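Local atomic coordinates of VirK protein (Legionella pneumophila, PDB entry 5XTA), a protein that is of uncertain molecular function but belongs to the bacterial VirK family, adopts a novel fold, and is probably exported through type II secretion. Residues A1-N5 / F116-G120; F7-V11 / V49-V55; T72-S78 / K91-A97. The protein carries 3 engineered substitutions. One frame throughout, in Å; residues are numbered along the deposited sequence. Where two conformers were deposited one is given.

Interaction 1 of 3, residues A1-N5 / F116-G120. Engineered in segment 1-5: Asn-5 (natural residue Lys).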
loop_
_atom_site.group_PDB
_atom_site.type_symbol
_atom_site.label_atom_id
_atom_site.label_comp_id
_atom_site.label_asym_id
_atom_site.label_seq_id
_atom_site.Cartn_x
_atom_site.Cartn_y
_atom_site.Cartn_z
ATOM N N ALA A 1 15.675 -0.396 10.054
ATOM C CA ALA A 1 15.513 1.040 9.666
ATOM C C ALA A 1 16.034 2.002 10.725
ATOM O O ALA A 1 15.628 1.908 11.879
ATOM C CB ALA A 1 14.054 1.360 9.366
ATOM N N VAL A 2 16.891 2.934 10.308
ATOM C CA VAL A 2 17.441 3.988 11.172
ATOM C C VAL A 2 17.227 5.324 10.508
ATOM O O VAL A 2 16.917 5.378 9.332
ATOM C CB VAL A 2 18.952 3.819 11.409
ATOM C CG1 VAL A 2 19.228 2.446 12.003
ATOM C CG2 VAL A 2 19.752 3.984 10.125
ATOM N N GLU A 3 17.418 6.393 11.257
ATOM C CA GLU A 3 17.375 7.725 10.695
ATOM C C GLU A 3 18.473 7.894 9.623
ATOM O O GLU A 3 19.618 7.487 9.835
ATOM C CB GLU A 3 17.482 8.804 11.796
ATOM C CG GLU A 3 17.409 10.231 11.229
ATOM C CD GLU A 3 17.037 11.299 12.232
ATOM O OE1 GLU A 3 17.032 11.002 13.453
ATOM O OE2 GLU A 3 16.748 12.441 11.781
ATOM N N LEU A 4 18.092 8.470 8.478
ATOM C CA LEU A 4 19.023 8.758 7.384
ATOM C C LEU A 4 19.293 10.238 7.499
ATOM O O LEU A 4 18.456 11.079 7.145
ATOM C CB LEU A 4 18.450 8.378 6.024
ATOM C CG LEU A 4 17.950 6.932 5.979
ATOM C CD1 LEU A 4 17.096 6.650 4.731
ATOM C CD2 LEU A 4 19.131 5.971 6.058
ATOM N N ASN A 5 20.440 10.550 8.087
ATOM C CA ASN A 5 20.761 11.930 8.431
ATOM C C ASN A 5 21.096 12.870 7.280
ATOM O O ASN A 5 20.712 14.013 7.308
ATOM C CB ASN A 5 21.882 11.941 9.489
ATOM C CG ASN A 5 21.481 11.182 10.754
ATOM O OD1 ASN A 5 20.532 11.567 11.436
ATOM N ND2 ASN A 5 22.173 10.075 11.044
ATOM N N PHE A 116 11.838 17.962 9.030
ATOM C CA PHE A 116 11.667 16.868 8.057
ATOM C C PHE A 116 12.701 15.761 8.304
ATOM O O PHE A 116 13.909 15.955 8.135
ATOM C CB PHE A 116 11.857 17.475 6.680
ATOM C CG PHE A 116 11.508 16.582 5.556
ATOM C CD1 PHE A 116 10.214 16.526 5.055
ATOM C CD2 PHE A 116 12.486 15.859 4.934
ATOM C CE1 PHE A 116 9.921 15.701 3.985
ATOM C CE2 PHE A 116 12.194 15.029 3.888
ATOM C CZ PHE A 116 10.917 14.952 3.413
ATOM N N LYS A 117 12.246 14.600 8.736
ATOM C CA LYS A 117 13.142 13.510 9.040
ATOM C C LYS A 117 12.808 12.337 8.177
ATOM O O LYS A 117 11.651 12.166 7.764
ATOM C CB LYS A 117 13.024 13.139 10.504
ATOM C CG LYS A 117 13.622 14.203 11.420
ATOM C CD LYS A 117 13.723 13.656 12.830
ATOM C CE LYS A 117 13.996 14.752 13.843
ATOM N NZ LYS A 117 13.977 14.138 15.198
ATOM N N VAL A 118 13.833 11.557 7.878
ATOM C CA VAL A 118 13.725 10.507 6.934
ATOM C C VAL A 118 14.372 9.267 7.534
ATOM O O VAL A 118 15.478 9.346 8.088
ATOM C CB VAL A 118 14.414 10.849 5.586
ATOM C CG1 VAL A 118 14.189 9.718 4.584
ATOM C CG2 VAL A 118 13.943 12.175 5.003
ATOM N N PHE A 119 13.696 8.131 7.377
ATOM C CA PHE A 119 14.133 6.818 7.933
ATOM C C PHE A 119 14.114 5.710 6.911
ATOM O O PHE A 119 13.300 5.719 6.011
ATOM C CB PHE A 119 13.263 6.390 9.108
ATOM C CG PHE A 119 13.265 7.374 10.229
ATOM C CD1 PHE A 119 14.093 7.193 11.341
ATOM C CD2 PHE A 119 12.468 8.515 10.150
ATOM C CE1 PHE A 119 14.093 8.123 12.368
ATOM C CE2 PHE A 119 12.480 9.449 11.163
ATOM C CZ PHE A 119 13.305 9.262 12.271
ATOM N N GLY A 120 14.999 4.735 7.070
ATOM C CA GLY A 120 15.112 3.649 6.104
ATOM C C GLY A 120 16.110 2.595 6.509
ATOM O O GLY A 120 17.100 2.868 7.224
ATOM O OXT GLY A 120 15.924 1.435 6.135
HETATM O O HOH W 1 16.689 12.416 8.687
#
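Val-2 and Gly-120 exchange two hydrogen bonds where the ends of the chain meet. Val-2 N reaches Gly-120 O, one oxygen of the terminal carboxylate, at 3.1 Å, and comes down on it from above, 58° out of the carboxylate plane. Gly-120 N-H is donated back to Val-2 O, with N and O 3.0 Å apart. A third bond, Leu-4 N to Val-118 O, is shorter at 2.8 Å and nearly straight at its hydrogen. Between these bonds Glu-3 forms a single beta bridge with Phe-119. The N-terminal residues thus lie along the outer edge of strand 116-119, whose other edge pairs with strand 21-25 through Lys-117 and Phe-119 in a three-stranded antiparallel sheet. The amide of Val-118 also faces the N-terminal residues, and its N-H is taken up by a water at 3.1 Å. That water sits 2.7 Å from Leu-4 O and is also within donating distance of Glu-3 OE2, so it links the two segments where the direct pairing stops.

Side chains pack on both faces of the paired backbones. The Phe-119 ring leans obliquely over Glu-3, with CD1 3.4 Å from Glu-3 CA and CE1 against Glu-3 CB; Glu-16 of the second subunit packs on the same phenylalanine. Leu-4, given in one of two deposited conformers, brings CD1 toward Gly-120 N and Val-118 CG1, and both Leu-4 and Val-118 lean on Ile-10 and Ile-20.

Charges play a looser part. With CG anti to the backbone N (chi1 -179°) and an extended chain, Glu-3 runs out across Lys-117 and lays OE2 3.4 Å from the methylene CD, while Glu-3 OE1 stays 4.7 Å from Lys-117 NZ, too far for a salt bridge, though the opposite charges probably still attract.

Interaction 2 of 3, residues F7-V11 / V49-V55. Engineered in segment 49-55: Ile-50 (natural residue Val).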
loop_
_atom_site.group_PDB
_atom_site.type_symbol
_atom_site.label_atom_id
_atom_site.label_comp_id
_atom_site.label_asym_id
_atom_site.label_seq_id
_atom_site.Cartn_x
_atom_site.Cartn_y
_atom_site.Cartn_z
ATOM N N PHE A 7 21.646 13.961 3.062
ATOM C CA PHE A 7 21.087 13.737 1.745
ATOM C C PHE A 7 21.721 12.533 1.061
ATOM O O PHE A 7 20.999 11.730 0.491
ATOM C CB PHE A 7 21.196 14.981 0.899
ATOM C CG PHE A 7 20.648 14.808 -0.483
ATOM C CD1 PHE A 7 19.295 15.042 -0.753
ATOM C CD2 PHE A 7 21.477 14.410 -1.526
ATOM C CE1 PHE A 7 18.798 14.910 -2.053
ATOM C CE2 PHE A 7 20.986 14.253 -2.821
ATOM C CZ PHE A 7 19.644 14.496 -3.080
ATOM N N GLN A 8 23.050 12.385 1.154
ATOM C CA GLN A 8 23.734 11.215 0.614
ATOM C C GLN A 8 23.299 9.903 1.280
ATOM O O GLN A 8 23.230 8.873 0.614
ATOM C CB GLN A 8 25.265 11.354 0.717
ATOM C CG GLN A 8 26.036 10.324 -0.111
ATOM C CD GLN A 8 25.731 10.445 -1.601
ATOM O OE1 GLN A 8 25.763 11.536 -2.163
ATOM N NE2 GLN A 8 25.388 9.336 -2.235
ATOM N N ASN A 9 23.035 9.913 2.587
ATOM C CA ASN A 9 22.556 8.714 3.258
ATOM C C ASN A 9 21.242 8.294 2.627
ATOM O O ASN A 9 20.967 7.125 2.497
ATOM C CB ASN A 9 22.320 8.935 4.758
ATOM C CG ASN A 9 23.620 9.061 5.579
ATOM O OD1 ASN A 9 24.683 8.549 5.206
ATOM N ND2 ASN A 9 23.518 9.681 6.719
ATOM N N ILE A 10 20.402 9.256 2.293
ATOM C CA ILE A 10 19.050 8.954 1.806
ATOM C C ILE A 10 19.116 8.367 0.401
ATOM O O ILE A 10 18.465 7.381 0.120
ATOM C CB ILE A 10 18.156 10.216 1.810
ATOM C CG1 ILE A 10 17.907 10.678 3.252
ATOM C CG2 ILE A 10 16.832 9.982 1.058
ATOM C CD1 ILE A 10 17.383 12.106 3.378
ATOM N N VAL A 11 19.878 9.033 -0.471
ATOM C CA VAL A 11 20.163 8.575 -1.826
ATOM C C VAL A 11 20.739 7.161 -1.792
ATOM O O VAL A 11 20.272 6.297 -2.526
ATOM C CB VAL A 11 21.089 9.577 -2.528
ATOM C CG1 VAL A 11 21.726 9.000 -3.791
ATOM C CG2 VAL A 11 20.311 10.854 -2.827
ATOM N N VAL A 49 15.204 9.503 -7.057
ATOM C CA VAL A 49 16.309 10.441 -6.955
ATOM C C VAL A 49 16.502 11.019 -8.345
ATOM O O VAL A 49 16.687 10.265 -9.279
ATOM C CB VAL A 49 17.591 9.749 -6.522
ATOM C CG1 VAL A 49 18.700 10.774 -6.327
ATOM C CG2 VAL A 49 17.351 8.957 -5.233
ATOM N N ILE A 50 16.371 12.335 -8.463
ATOM C CA ILE A 50 16.490 13.043 -9.728
ATOM C C ILE A 50 17.872 13.671 -9.786
ATOM O O ILE A 50 18.219 14.494 -8.924
ATOM C CB ILE A 50 15.487 14.193 -9.889
ATOM C CG1 ILE A 50 14.080 13.791 -9.476
ATOM C CG2 ILE A 50 15.497 14.703 -11.333
ATOM C CD1 ILE A 50 13.493 12.715 -10.342
ATOM N N GLY A 51 18.641 13.288 -10.805
ATOM C CA GLY A 51 20.025 13.743 -10.942
ATOM C C GLY A 51 20.688 13.162 -9.716
ATOM O O GLY A 51 20.327 12.068 -9.276
ATOM N N ASP A 52 21.618 13.879 -9.126
ATOM C CA ASP A 52 22.032 13.529 -7.774
ATOM C C ASP A 52 21.633 14.672 -6.846
ATOM O O ASP A 52 22.255 14.884 -5.817
ATOM C CB ASP A 52 23.535 13.210 -7.724
ATOM C CG ASP A 52 23.860 12.114 -6.706
ATOM O OD1 ASP A 52 23.408 10.958 -6.894
ATOM O OD2 ASP A 52 24.554 12.409 -5.712
ATOM N N SER A 53 20.567 15.388 -7.203
ATOM C CA SER A 53 20.272 16.658 -6.559
ATOM C C SER A 53 18.941 16.761 -5.808
ATOM O O SER A 53 18.760 17.687 -5.010
ATOM C CB SER A 53 20.336 17.758 -7.607
ATOM O OG SER A 53 19.139 17.837 -8.362
ATOM N N ARG A 54 18.004 15.854 -6.091
ATOM C CA ARG A 54 16.655 15.924 -5.531
ATOM C C ARG A 54 16.135 14.528 -5.268
ATOM O O ARG A 54 16.374 13.622 -6.075
ATOM C CB ARG A 54 15.695 16.614 -6.524
ATOM C CG ARG A 54 15.469 18.077 -6.280
ATOM C CD ARG A 54 14.363 18.664 -7.158
ATOM N NE ARG A 54 14.338 18.205 -8.560
ATOM C CZ ARG A 54 13.262 17.787 -9.247
ATOM N NH1 ARG A 54 12.050 17.700 -8.699
ATOM N NH2 ARG A 54 13.400 17.443 -10.528
ATOM N N VAL A 55 15.408 14.375 -4.154
ATOM C CA VAL A 55 14.621 13.185 -3.859
ATOM C C VAL A 55 13.165 13.575 -3.860
ATOM O O VAL A 55 12.770 14.572 -3.204
ATOM C CB VAL A 55 14.954 12.632 -2.469
ATOM C CG1 VAL A 55 14.003 11.511 -2.057
ATOM C CG2 VAL A 55 16.384 12.143 -2.427
#
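Phe-7 pushes its ring from the helix into the bend at Asp-52 to Val-55, and three carbons at the far end of the ring do the touching. CE2 comes within 3.3 Å of Asp-52 O, CZ lies 3.6 Å from Ser-53 C and close to Arg-54 N, and CE1 rests 3.7 Å from Val-55 CG2. The ring gets there because its CG lies anti to the backbone N (chi1 179°), which throws it out from the helix toward the turn. Ser-84 and Leu-82 also pack against this ring.

The aliphatic contacts gather around Val-55 CG2. Besides the ring of Phe-7, it meets Ile-10 CG2 at 4.1 Å and Val-11 CG2 at 4.2 Å. Val-11 CG2 is shared, since it also touches Val-49 CG1 at 3.9 Å, the two valines crossing at about a right angle. Ile-14, further along the helix, continues this row over Val-49 and Val-55.

The receiving surface is the hairpin of strands 46-50 and 54-63, which turns at Gly-51 to Ser-53 and carries a classic beta bulge where Ser-53 and Arg-54 both face Ile-50; Ile-50 O accepts from both of their amides. Gly-51 turns the chain with a positive phi of 63°. Helix 7-15 packs across this end of the six-stranded antiparallel sheet. In strand 46-50, Val-49 and the engineered Ile-50 pair antiparallel with a strand of the third subunit, which carries the sheet on across the interface.

Polar groups come together on the solvent-exposed side of the contact. Asp-52 reaches back toward the helix, with OD1 4.0 Å from Val-11 CG1 and OD2 3.8 Å from Gln-8 OE1. The amide and carboxylate planes there are nearly coplanar, but oxygen faces oxygen; Gln-8 instead spends its NE2 on Asp-12 OD1, one helical turn on.

Interaction 3 of 3, residues T72-S78 / K91-A97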
loop_
_atom_site.group_PDB
_atom_site.type_symbol
_atom_site.label_atom_id
_atom_site.label_comp_id
_atom_site.label_asym_id
_atom_site.label_seq_id
_atom_site.Cartn_x
_atom_site.Cartn_y
_atom_site.Cartn_z
ATOM N N THR A 72 -16.814 15.130 3.250
ATOM C CA THR A 72 -16.880 14.792 1.840
ATOM C C THR A 72 -15.692 13.914 1.410
ATOM O O THR A 72 -14.561 14.173 1.826
ATOM C CB THR A 72 -16.904 16.053 0.989
ATOM O OG1 THR A 72 -18.062 16.810 1.354
ATOM C CG2 THR A 72 -16.971 15.701 -0.510
ATOM N N PRO A 73 -15.939 12.903 0.553
ATOM C CA PRO A 73 -14.788 12.102 0.101
ATOM C C PRO A 73 -13.765 12.900 -0.729
ATOM O O PRO A 73 -14.112 13.505 -1.764
ATOM C CB PRO A 73 -15.443 10.982 -0.700
ATOM C CG PRO A 73 -16.802 10.875 -0.117
ATOM C CD PRO A 73 -17.193 12.314 0.062
HETATM N N MSE A 74 -12.519 12.947 -0.237
HETATM C CA MSE A 74 -11.460 13.742 -0.840
HETATM C C MSE A 74 -10.166 12.991 -0.842
HETATM O O MSE A 74 -9.972 12.052 -0.069
HETATM C CB MSE A 74 -11.257 15.001 -0.016
HETATM C CG MSE A 74 -12.317 16.039 -0.330
HETATM SE SE MSE A 74 -11.959 17.492 0.925
HETATM C CE MSE A 74 -12.581 16.478 2.499
ATOM N N PHE A 75 -9.263 13.383 -1.730
ATOM C CA PHE A 75 -7.857 12.889 -1.661
ATOM C C PHE A 75 -7.017 14.086 -1.289
ATOM O O PHE A 75 -7.151 15.144 -1.907
ATOM C CB PHE A 75 -7.349 12.355 -2.974
ATOM C CG PHE A 75 -8.005 11.077 -3.412
ATOM C CD1 PHE A 75 -7.778 9.894 -2.719
ATOM C CD2 PHE A 75 -8.789 11.044 -4.547
ATOM C CE1 PHE A 75 -8.367 8.706 -3.138
ATOM C CE2 PHE A 75 -9.372 9.868 -4.977
ATOM C CZ PHE A 75 -9.160 8.693 -4.266
ATOM N N ASP A 76 -6.171 13.905 -0.276
ATOM C CA ASP A 76 -5.093 14.832 0.012
ATOM C C ASP A 76 -3.889 14.249 -0.652
ATOM O O ASP A 76 -3.318 13.278 -0.160
ATOM C CB ASP A 76 -4.845 14.943 1.513
ATOM C CG ASP A 76 -5.862 15.778 2.211
ATOM O OD1 ASP A 76 -6.752 16.392 1.564
ATOM O OD2 ASP A 76 -5.769 15.802 3.450
ATOM N N TYR A 77 -3.499 14.847 -1.759
ATOM C CA TYR A 77 -2.308 14.470 -2.463
ATOM C C TYR A 77 -1.114 15.326 -2.009
ATOM O O TYR A 77 -1.097 16.565 -2.201
ATOM C CB TYR A 77 -2.530 14.636 -3.957
ATOM C CG TYR A 77 -1.300 14.430 -4.795
ATOM C CD1 TYR A 77 -0.807 13.159 -5.030
ATOM C CD2 TYR A 77 -0.611 15.508 -5.344
ATOM C CE1 TYR A 77 0.316 12.958 -5.827
ATOM C CE2 TYR A 77 0.528 15.315 -6.114
ATOM C CZ TYR A 77 0.989 14.034 -6.350
ATOM O OH TYR A 77 2.104 13.819 -7.099
ATOM N N SER A 78 -0.111 14.662 -1.445
ATOM C CA SER A 78 1.088 15.311 -0.969
ATOM C C SER A 78 2.263 14.936 -1.840
ATOM O O SER A 78 2.511 13.762 -2.062
ATOM C CB SER A 78 1.343 14.896 0.453
ATOM O OG SER A 78 0.299 15.390 1.258
ATOM N N LYS A 91 3.989 19.808 -0.707
ATOM C CA LYS A 91 2.873 20.462 -1.286
ATOM C C LYS A 91 1.669 19.516 -1.314
ATOM O O LYS A 91 1.723 18.438 -1.881
ATOM C CB LYS A 91 3.225 20.988 -2.659
ATOM C CG LYS A 91 2.030 21.735 -3.238
ATOM C CD LYS A 91 2.367 22.733 -4.309
ATOM C CE LYS A 91 1.135 23.568 -4.648
ATOM N NZ LYS A 91 1.082 23.905 -6.088
ATOM N N THR A 92 0.605 19.913 -0.635
ATOM C CA THR A 92 -0.602 19.109 -0.553
ATOM C C THR A 92 -1.693 19.735 -1.398
ATOM O O THR A 92 -1.982 20.912 -1.252
ATOM C CB THR A 92 -1.061 18.980 0.896
ATOM O OG1 THR A 92 -0.009 18.371 1.628
ATOM C CG2 THR A 92 -2.367 18.090 0.999
ATOM N N THR A 93 -2.253 18.956 -2.308
ATOM C CA THR A 93 -3.310 19.383 -3.188
ATOM C C THR A 93 -4.560 18.595 -2.832
ATOM O O THR A 93 -4.546 17.341 -2.773
ATOM C CB THR A 93 -2.898 19.161 -4.658
ATOM O OG1 THR A 93 -1.749 19.974 -4.944
ATOM C CG2 THR A 93 -4.017 19.532 -5.609
ATOM N N VAL A 94 -5.648 19.311 -2.581
ATOM C CA VAL A 94 -6.849 18.648 -2.125
ATOM C C VAL A 94 -7.785 18.482 -3.313
ATOM O O VAL A 94 -8.098 19.467 -3.999
ATOM C CB VAL A 94 -7.509 19.408 -0.975
ATOM C CG1 VAL A 94 -8.700 18.654 -0.468
ATOM C CG2 VAL A 94 -6.527 19.647 0.161
ATOM N N LEU A 95 -8.231 17.240 -3.535
ATOM C CA LEU A 95 -9.036 16.846 -4.687
ATOM C C LEU A 95 -10.330 16.149 -4.274
ATOM O O LEU A 95 -10.330 15.331 -3.373
ATOM C CB LEU A 95 -8.222 15.893 -5.552
ATOM C CG LEU A 95 -6.852 16.412 -5.996
ATOM C CD1 LEU A 95 -5.986 15.231 -6.364
ATOM C CD2 LEU A 95 -6.964 17.385 -7.157
ATOM N N ASN A 96 -11.437 16.494 -4.930
ATOM C CA ASN A 96 -12.694 15.766 -4.760
ATOM C C ASN A 96 -12.457 14.346 -5.269
ATOM O O ASN A 96 -11.981 14.152 -6.388
ATOM C CB ASN A 96 -13.803 16.472 -5.521
ATOM C CG ASN A 96 -15.133 15.795 -5.354
ATOM O OD1 ASN A 96 -15.317 14.664 -5.782
ATOM N ND2 ASN A 96 -16.046 16.456 -4.698
ATOM N N ALA A 97 -12.758 13.350 -4.446
ATOM C CA ALA A 97 -12.404 11.964 -4.789
ATOM C C ALA A 97 -13.243 11.459 -5.949
ATOM O O ALA A 97 -12.784 10.651 -6.737
ATOM C CB ALA A 97 -12.585 11.067 -3.583
#
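Phe-75 sits opposite Leu-95 in a hydrogen-bonded pair of the beta hairpin formed by antiparallel strands 74-83 and 87-96. Phe-75 N reaches Leu-95 O at 2.8 Å, in the carbonyl plane, and Leu-95 N returns to Phe-75 O at 2.9 Å; Tyr-77 and Thr-93 repeat the exchange two residues on. From this pair the side chain of Phe-75 starts beside its neighbour, CB 4.5 Å from Leu-95 CB. CG then turns to the backbone N side (chi1 -69°), tipping the ring toward the open end of the hairpin. There CD2 lies 3.7 Å from Ala-97 CA, and CE2 is just as close to Ala-97 CB. Arg-60 of the same chain makes a cation-pi contact with the ring, Arg-60 of the second subunit packs on Phe-75 too, and a sulfate ion, probably from the crystallisation liquor, lies about 4 Å from the side chain. Ala-97 N donates its own bond to Pro-73 O. On the other face of the sheet, Asp-76 lies alongside Val-94, and Asp-76 OD1 is 3.6 Å from both Val-94 CG1 and Val-94 CG2. Farther along that face Ser-78 OG and Thr-92 OG1 share a hydrogen bond of 3.0 Å.

Interactions 1 and 2 are neighbours, their centres about 13 Å apart, and they meet on Ile-10: Leu-4 CB lies 3.6 Å from Ile-10 CG1, and Val-118 CG2 3.8 Å from Ile-10 CD1. Helix 7-15 therefore packs between the three-stranded sheet, along whose edge interaction 1 runs, and the six-stranded one. Interaction 3 lies across the chain's centre, about 26 and 27 Å from the others between centres, yet shares the larger sheet with interaction 2, strands 54-63 and 74-83 being adjacent in it. Along the chain, interaction 1 joins the termini and encloses the other two, which follow in series. Interactions 2 and 3 both touch the third subunit, tying this sheet into the assembly.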